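Local coordinates for histone acetyltransferase HPA2 and related acetyltransferases (Corynebacterium glutamicum ATCC 13032, PDB 2QEC), which probably transfers an acyl group, most likely acetyl from acetyl-coenzyme A, to an acceptor substrate, as do other GCN5-related N-acetyltransferases, at residues S3-L7 with T140-L146; V18-V22 with L45-E50; E72-V76 with A132-A137. The protein carries 1 engineered substitution. One frame throughout, in Å; residues are numbered along the deposited sequence. Where two conformers were deposited one is given.

Overall arrangement
All three contacts lie in or against one seven-stranded sheet. Interaction 1 packs its edge strand 5-8 against helix 142-154, interaction 3 joins strands 73-80 and 126-133, and interaction 2 pairs helices 14-25 and 43-60. The centres of interactions 1 and 3 are about 9 Å apart and the contacts touch through Val142 and Leu146; interactions 2 and 3, about 13 Å apart between centres, meet through Val20 and Leu21. Interactions 1 and 2 (centres about 20 Å apart) do not touch. Along the chain, interaction 2 closes before interaction 3 opens, and interaction 1 spans both. Helix 14-25 covers Val76 and Ala132 and helix 142-154 covers Val74 and Thr133; the connection from strand 126-133 to helix 142-154 binds acetyl-coenzyme A in relatives.

Interaction 1: S3-L7 with T140-L146; sequences SPTVL and TGVGSAL
Pro4 lays its ring against the first turn of helix 142-154. Its CG sits 3.7 Å from CA of Val142 and 3.9 Å from CG2 of the same valine, the two side chains crossing at about a right angle, while its CD rests 3.6 Å from the carbonyl oxygen of Thr140. About one turn further along the helix, Ala145 offers a methyl small enough to fit between strand and helix: its CB lies 3.6 Å from Pro4 O and 3.8 Å from Val6 CG2. With CG1 anti to the backbone N (chi1 -180°), Val6 turns CG2 to the Ala145 backbone and CG1 to Leu146 CD2, 3.9 Å away. No hydrogen bond crosses the contact, which rests on apolar side chains and van der Waals contact. The helix belongs to the GNAT fold, and the residues from Arg138 to Gly143 match the family's R-x-x-G-x-G pattern, whose loop and helix start hold the pyrophosphate of acetyl-coenzyme A in relatives. Gly141, at the N-cap, has the positive phi (82°) that glycine adopts easily, and its carbonyl accepts the Ala145 N-H. Before it, the Thr140 hydroxyl is bonded to Ala137 O. On the strand side, backbone bonds from Thr5 to Arg67 and from Leu7 to Val65 tie the edge strand to strand 61-67, whose Asp64 and Ala66 also touch Val6.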
loop_
_atom_site.group_PDB
_atom_site.type_symbol
_atom_site.label_atom_id
_atom_site.label_comp_id
_atom_site.label_asym_id
_atom_site.label_seq_id
_atom_site.Cartn_x
_atom_site.Cartn_y
_atom_site.Cartn_z
ATOM N N SER A 3 10.847 19.196 24.817
ATOM C CA SER A 3 11.020 18.984 23.392
ATOM C C SER A 3 10.487 20.204 22.618
ATOM O O SER A 3 9.591 20.924 23.100
ATOM C CB SER A 3 10.314 17.702 22.952
ATOM O OG SER A 3 8.950 17.729 23.332
ATOM N N PRO A 4 11.022 20.433 21.408
ATOM C CA PRO A 4 10.574 21.581 20.636
ATOM C C PRO A 4 9.067 21.591 20.376
ATOM O O PRO A 4 8.413 20.538 20.314
ATOM C CB PRO A 4 11.347 21.444 19.335
ATOM C CG PRO A 4 11.834 20.057 19.299
ATOM C CD PRO A 4 12.043 19.657 20.694
ATOM N N THR A 5 8.535 22.785 20.188
ATOM C CA THR A 5 7.124 22.954 20.021
ATOM C C THR A 5 6.821 23.161 18.525
ATOM O O THR A 5 7.572 23.817 17.830
ATOM C CB THR A 5 6.721 24.046 20.973
ATOM O OG1 THR A 5 6.884 23.510 22.295
ATOM C CG2 THR A 5 5.319 24.493 20.795
ATOM N N VAL A 6 5.752 22.535 18.050
ATOM C CA VAL A 6 5.460 22.495 16.629
ATOM C C VAL A 6 4.179 23.242 16.312
ATOM O O VAL A 6 3.164 23.032 16.949
ATOM C CB VAL A 6 5.435 21.036 16.110
ATOM C CG1 VAL A 6 5.134 21.009 14.591
ATOM C CG2 VAL A 6 6.783 20.342 16.363
ATOM N N LEU A 7 4.252 24.131 15.316
ATOM C CA LEU A 7 3.136 24.919 14.808
ATOM C C LEU A 7 3.243 25.107 13.288
ATOM O O LEU A 7 4.328 24.928 12.684
ATOM C CB LEU A 7 3.080 26.303 15.425
ATOM C CG LEU A 7 2.898 26.399 16.947
ATOM C CD1 LEU A 7 3.195 27.795 17.431
ATOM C CD2 LEU A 7 1.507 26.036 17.350
ATOM N N THR A 140 17.945 16.321 19.550
ATOM C CA THR A 140 17.068 17.152 20.405
ATOM C C THR A 140 15.598 16.728 20.431
ATOM O O THR A 140 14.791 17.320 21.154
ATOM C CB THR A 140 17.083 18.626 19.932
ATOM O OG1 THR A 140 18.443 19.068 19.825
ATOM C CG2 THR A 140 16.379 19.492 20.936
ATOM N N GLY A 141 15.258 15.732 19.629
ATOM C CA GLY A 141 13.880 15.288 19.492
ATOM C C GLY A 141 13.056 16.123 18.535
ATOM O O GLY A 141 11.843 16.026 18.532
ATOM N N VAL A 142 13.728 16.903 17.697
ATOM C CA VAL A 142 13.074 17.752 16.715
ATOM C C VAL A 142 12.256 16.896 15.760
ATOM O O VAL A 142 11.080 17.169 15.557
ATOM C CB VAL A 142 14.093 18.588 15.902
ATOM C CG1 VAL A 142 13.436 19.246 14.699
ATOM C CG2 VAL A 142 14.727 19.649 16.782
ATOM N N GLY A 143 12.879 15.880 15.168
ATOM C CA GLY A 143 12.177 15.022 14.199
ATOM C C GLY A 143 10.961 14.315 14.762
ATOM O O GLY A 143 9.925 14.171 14.104
ATOM N N SER A 144 11.099 13.877 16.000
ATOM C CA SER A 144 10.026 13.181 16.703
ATOM C C SER A 144 8.817 14.132 16.945
ATOM O O SER A 144 7.676 13.769 16.721
ATOM C CB SER A 144 10.607 12.666 18.032
ATOM O OG SER A 144 9.619 12.186 18.919
ATOM N N ALA A 145 9.100 15.347 17.396
ATOM C CA ALA A 145 8.067 16.377 17.634
ATOM C C ALA A 145 7.318 16.688 16.349
ATOM O O ALA A 145 6.070 16.706 16.313
ATOM C CB ALA A 145 8.715 17.637 18.242
ATOM N N LEU A 146 8.055 16.802 15.250
ATOM C CA LEU A 146 7.419 17.021 13.934
ATOM C C LEU A 146 6.505 15.912 13.482
ATOM O O LEU A 146 5.380 16.150 13.058
ATOM C CB LEU A 146 8.476 17.317 12.868
ATOM C CG LEU A 146 9.146 18.685 13.048
ATOM C CD1 LEU A 146 10.416 18.749 12.296
ATOM C CD2 LEU A 146 8.222 19.809 12.618
#

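Interaction 2: V18-V22 with L45-E50; sequences VDVLV and LRALFE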
loop_
_atom_site.group_PDB
_atom_site.type_symbol
_atom_site.label_atom_id
_atom_site.label_comp_id
_atom_site.label_asym_id
_atom_site.label_seq_id
_atom_site.Cartn_x
_atom_site.Cartn_y
_atom_site.Cartn_z
ATOM N N VAL A 18 13.699 27.595 4.338
ATOM C CA VAL A 18 14.535 27.215 3.182
ATOM C C VAL A 18 15.977 27.021 3.625
ATOM O O VAL A 18 16.626 26.066 3.223
ATOM C CB VAL A 18 14.419 28.237 2.070
ATOM C CG1 VAL A 18 15.469 27.985 0.965
ATOM C CG2 VAL A 18 12.994 28.263 1.497
ATOM N N ASP A 19 16.493 27.925 4.458
ATOM C CA ASP A 19 17.839 27.774 5.024
ATOM C C ASP A 19 17.996 26.433 5.708
ATOM O O ASP A 19 19.041 25.776 5.580
ATOM C CB ASP A 19 18.156 28.823 6.081
ATOM C CG ASP A 19 18.381 30.200 5.512
ATOM O OD1 ASP A 19 18.612 30.348 4.293
ATOM O OD2 ASP A 19 18.299 31.141 6.312
ATOM N N VAL A 20 16.993 26.047 6.481
ATOM C CA VAL A 20 17.022 24.744 7.204
ATOM C C VAL A 20 16.993 23.513 6.258
ATOM O O VAL A 20 17.751 22.544 6.423
ATOM C CB VAL A 20 15.889 24.649 8.262
ATOM C CG1 VAL A 20 15.849 23.297 8.874
ATOM C CG2 VAL A 20 16.142 25.684 9.399
ATOM N N LEU A 21 16.131 23.554 5.258
ATOM C CA LEU A 21 16.093 22.508 4.240
ATOM C C LEU A 21 17.431 22.347 3.504
ATOM O O LEU A 21 17.904 21.242 3.275
ATOM C CB LEU A 21 14.964 22.813 3.256
ATOM C CG LEU A 21 13.552 22.657 3.830
ATOM C CD1 LEU A 21 12.495 23.402 2.988
ATOM C CD2 LEU A 21 13.216 21.235 3.994
ATOM N N VAL A 22 18.010 23.468 3.106
ATOM C CA VAL A 22 19.270 23.469 2.375
ATOM C C VAL A 22 20.391 22.883 3.242
ATOM O O VAL A 22 21.183 22.073 2.765
ATOM C CB VAL A 22 19.630 24.893 1.906
ATOM C CG1 VAL A 22 21.053 24.937 1.350
ATOM C CG2 VAL A 22 18.617 25.382 0.861
ATOM N N LEU A 45 19.539 23.961 -5.479
ATOM C CA LEU A 45 18.737 23.252 -4.454
ATOM C C LEU A 45 17.860 24.220 -3.670
ATOM O O LEU A 45 16.684 23.936 -3.400
ATOM C CB LEU A 45 19.654 22.534 -3.475
ATOM C CG LEU A 45 19.024 21.745 -2.300
ATOM C CD1 LEU A 45 18.159 20.676 -2.836
ATOM C CD2 LEU A 45 20.082 21.147 -1.435
ATOM N N ARG A 46 18.464 25.329 -3.254
ATOM C CA ARG A 46 17.753 26.432 -2.631
ATOM C C ARG A 46 16.565 26.934 -3.458
ATOM O O ARG A 46 15.454 27.051 -2.944
ATOM C CB ARG A 46 18.703 27.575 -2.350
ATOM C CG ARG A 46 17.975 28.745 -1.649
ATOM C CD ARG A 46 18.923 29.871 -1.291
ATOM N NE ARG A 46 19.929 29.389 -0.354
ATOM C CZ ARG A 46 19.786 29.313 0.967
ATOM N NH1 ARG A 46 18.666 29.728 1.572
ATOM N NH2 ARG A 46 20.811 28.835 1.683
ATOM N N ALA A 47 16.785 27.168 -4.752
ATOM C CA ALA A 47 15.720 27.576 -5.664
ATOM C C ALA A 47 14.610 26.526 -5.721
ATOM O O ALA A 47 13.442 26.882 -5.742
ATOM C CB ALA A 47 16.274 27.832 -7.063
ATOM N N LEU A 48 14.970 25.249 -5.690
ATOM C CA LEU A 48 13.967 24.168 -5.740
ATOM C C LEU A 48 13.042 24.223 -4.541
ATOM O O LEU A 48 11.824 24.199 -4.691
ATOM C CB LEU A 48 14.629 22.781 -5.810
ATOM C CG LEU A 48 13.654 21.575 -5.718
ATOM C CD1 LEU A 48 12.630 21.616 -6.864
ATOM C CD2 LEU A 48 14.333 20.245 -5.692
ATOM N N PHE A 49 13.636 24.254 -3.354
ATOM C CA PHE A 49 12.887 24.384 -2.107
ATOM C C PHE A 49 12.031 25.661 -2.042
ATOM O O PHE A 49 10.893 25.607 -1.591
ATOM C CB PHE A 49 13.829 24.304 -0.893
ATOM C CG PHE A 49 14.385 22.919 -0.620
ATOM C CD1 PHE A 49 13.560 21.811 -0.622
ATOM C CD2 PHE A 49 15.720 22.731 -0.316
ATOM C CE1 PHE A 49 14.055 20.564 -0.339
ATOM C CE2 PHE A 49 16.222 21.457 -0.029
ATOM C CZ PHE A 49 15.379 20.384 -0.047
ATOM N N GLU A 50 12.562 26.801 -2.494
ATOM C CA GLU A 50 11.769 28.035 -2.542
ATOM C C GLU A 50 10.511 27.882 -3.389
ATOM O O GLU A 50 9.444 28.331 -2.987
ATOM C CB GLU A 50 12.607 29.191 -3.052
ATOM C CG GLU A 50 13.660 29.598 -2.067
ATOM C CD GLU A 50 14.638 30.619 -2.593
ATOM O OE1 GLU A 50 14.815 30.731 -3.841
ATOM O OE2 GLU A 50 15.253 31.297 -1.736
#
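Arg46 runs straight out from its helix through its first two torsions and then bends at chi3 (-62°), which swings the guanidinium back toward Asp19 on helix 14-25. Asp19 leaves its backbone pointing away from the partner helix, but with CG set beside its own backbone N the carboxylate comes round to meet the arginine. NH1 donates to OD1 at 2.8 Å with an N-H...O angle of 154°, approaching nearly end-on to the C-O bond. Val22 CG2 lies over one guanidinium face and packs 3.7 Å from Arg46 CA; Val18 CG1 is 3.7 Å from Arg46 CG, and Val18 CG2 is 3.9 Å from Glu50 CG. Deeper in, Leu21 CB sits over the face of the Phe49 ring, 3.8 Å from its centroid, in a CH-pi contact, with Val22 CG2 at the ring edge. Phe31 meets the same ring edge-to-face. Segments 18-22 and 45-50, at 130° between their N-to-C directions, lie on helices that cover one face of the GNAT sheet, where Leu21 touches Thr130 and Ala132. Beta-branched valines fill the space between the helices, and the long arginine spans to its rim. With a single N-H...O bond and the two planes steeply inclined, this is a one-point ion pair, not a two-pronged one, and the valines help hold the guanidinium in place. That guanidinium would probably help keep Asp19 ionised, offsetting the cost of partial desolvation at this partly exposed rim.

Interaction 3: E72-V76 with A132-A137; sequences EIVGV and ATSSSA. With EDO (1,2-ethanediol), chain G.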
loop_
_atom_site.group_PDB
_atom_site.type_symbol
_atom_site.label_atom_id
_atom_site.label_comp_id
_atom_site.label_asym_id
_atom_site.label_seq_id
_atom_site.Cartn_x
_atom_site.Cartn_y
_atom_site.Cartn_z
ATOM N N GLU A 72 14.004 29.928 17.986
ATOM C CA GLU A 72 14.478 29.758 16.616
ATOM C C GLU A 72 13.944 28.479 16.027
ATOM O O GLU A 72 13.755 27.486 16.724
ATOM C CB GLU A 72 16.013 29.791 16.517
ATOM C CG GLU A 72 16.681 31.069 17.040
ATOM C CD GLU A 72 16.683 32.283 16.074
ATOM O OE1 GLU A 72 16.497 32.110 14.843
ATOM O OE2 GLU A 72 16.875 33.436 16.578
ATOM N N ILE A 73 13.725 28.527 14.718
ATOM C CA ILE A 73 13.261 27.380 13.966
ATOM C C ILE A 73 14.430 26.420 13.825
ATOM O O ILE A 73 15.532 26.808 13.397
ATOM C CB ILE A 73 12.693 27.795 12.587
ATOM C CG1 ILE A 73 11.394 28.601 12.782
ATOM C CG2 ILE A 73 12.492 26.580 11.695
ATOM C CD1 ILE A 73 10.994 29.418 11.576
ATOM N N VAL A 74 14.224 25.206 14.329
ATOM C CA VAL A 74 15.243 24.152 14.335
ATOM C C VAL A 74 14.834 22.910 13.530
ATOM O O VAL A 74 15.617 21.977 13.366
ATOM C CB VAL A 74 15.615 23.723 15.795
ATOM C CG1 VAL A 74 16.399 24.815 16.461
ATOM C CG2 VAL A 74 14.395 23.347 16.614
ATOM N N GLY A 75 13.631 22.924 13.004
ATOM C CA GLY A 75 13.181 21.842 12.127
ATOM C C GLY A 75 11.970 22.250 11.340
ATOM O O GLY A 75 11.256 23.194 11.709
ATOM N N VAL A 76 11.773 21.539 10.243
ATOM C CA VAL A 76 10.654 21.766 9.356
ATOM C C VAL A 76 10.192 20.429 8.773
ATOM O O VAL A 76 11.001 19.518 8.522
ATOM C CB VAL A 76 10.980 22.837 8.253
ATOM C CG1 VAL A 76 12.087 22.387 7.288
ATOM C CG2 VAL A 76 9.727 23.253 7.488
ATOM N N ALA A 132 13.301 17.893 8.150
ATOM C CA ALA A 132 14.631 18.343 8.260
ATOM C C ALA A 132 14.844 18.981 9.608
ATOM O O ALA A 132 13.951 19.675 10.112
ATOM C CB ALA A 132 14.903 19.366 7.157
ATOM N N THR A 133 16.024 18.739 10.159
ATOM C CA THR A 133 16.473 19.226 11.467
ATOM C C THR A 133 17.724 20.038 11.250
ATOM O O THR A 133 18.611 19.606 10.509
ATOM C CB THR A 133 16.846 18.027 12.390
ATOM O OG1 THR A 133 15.661 17.257 12.639
ATOM C CG2 THR A 133 17.427 18.461 13.729
ATOM N N SER A 134 17.843 21.176 11.926
ATOM C CA SER A 134 19.090 21.947 11.883
ATOM C C SER A 134 20.248 21.145 12.485
ATOM O O SER A 134 20.057 20.377 13.426
ATOM C CB SER A 134 18.988 23.285 12.651
ATOM O OG SER A 134 17.981 24.057 12.095
ATOM N N SER A 135 21.451 21.357 11.959
ATOM C CA SER A 135 22.633 20.639 12.431
ATOM C C SER A 135 22.842 20.918 13.910
ATOM O O SER A 135 23.081 19.999 14.716
ATOM C CB SER A 135 23.886 21.081 11.649
ATOM O OG SER A 135 23.646 21.011 10.246
ATOM N N SER A 136 22.744 22.202 14.244
ATOM C CA SER A 136 22.823 22.665 15.612
ATOM C C SER A 136 21.839 21.985 16.569
ATOM O O SER A 136 22.086 21.966 17.761
ATOM C CB SER A 136 22.615 24.188 15.660
ATOM O OG SER A 136 21.262 24.513 15.387
ATOM N N ALA A 137 20.743 21.421 16.065
ATOM C CA ALA A 137 19.696 20.882 16.931
ATOM C C ALA A 137 19.600 19.370 16.818
ATOM O O ALA A 137 18.599 18.799 17.210
ATOM C CB ALA A 137 18.346 21.527 16.594
HETATM C C1 EDO G . 14.000 13.307 11.674
HETATM O O1 EDO G . 13.280 12.081 11.409
HETATM C C2 EDO G . 14.925 13.759 10.530
HETATM O O2 EDO G . 15.345 15.138 10.674
HETATM O O HOH W 1 18.119 26.728 13.758
#
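The Ala137 methyl points at the flank of Val74, CB to CB 3.6 Å, and Val74 CG1, set beside its own backbone N (chi1 -71°), is also close to it. A small residue suits position 137, because the chain turns here close against the strand. Val76 and Ala132 are paired more loosely, CG1 to CB at 4.1 Å, on the sheet face that Leu21 and Ile17 of helix 14-25 cover. The backbones behind them run antiparallel: Val76 and Ala132 form a hydrogen-bonded pair, Val76 N to Ala132 O at 2.9 Å and Ala132 N to Val76 O at 2.8 Å. Gly75 and Thr133 form the adjoining non-hydrogen-bonded pair, where Gly75 CA comes within 3.1 Å of Ala132 O, a closeness that suits a residue without a side chain. On its other side, strand 73-80 carries a classic beta bulge, Val74 and Gly75 both facing Ala66 of strand 61-67. This is the antiparallel pairing of two inner strands of the GNAT sheet, the second of which leads into helix 142-154. Ser134, just past the strand end, adds one more backbone bond: its N-H reaches Val74 O at 2.8 Å, nearly straight at 174° yet from above the carbonyl plane. Its OG shares a water with Ile73 O, which also accepts a bond from Lys16. On the opposite face from Ala132, Thr133 OG1 exchanges a 2.9 Å hydrogen bond with O2 of an ethanediol, probably from the crystallisation liquor, and Val142 packs over Thr133, Val74 and Ala137.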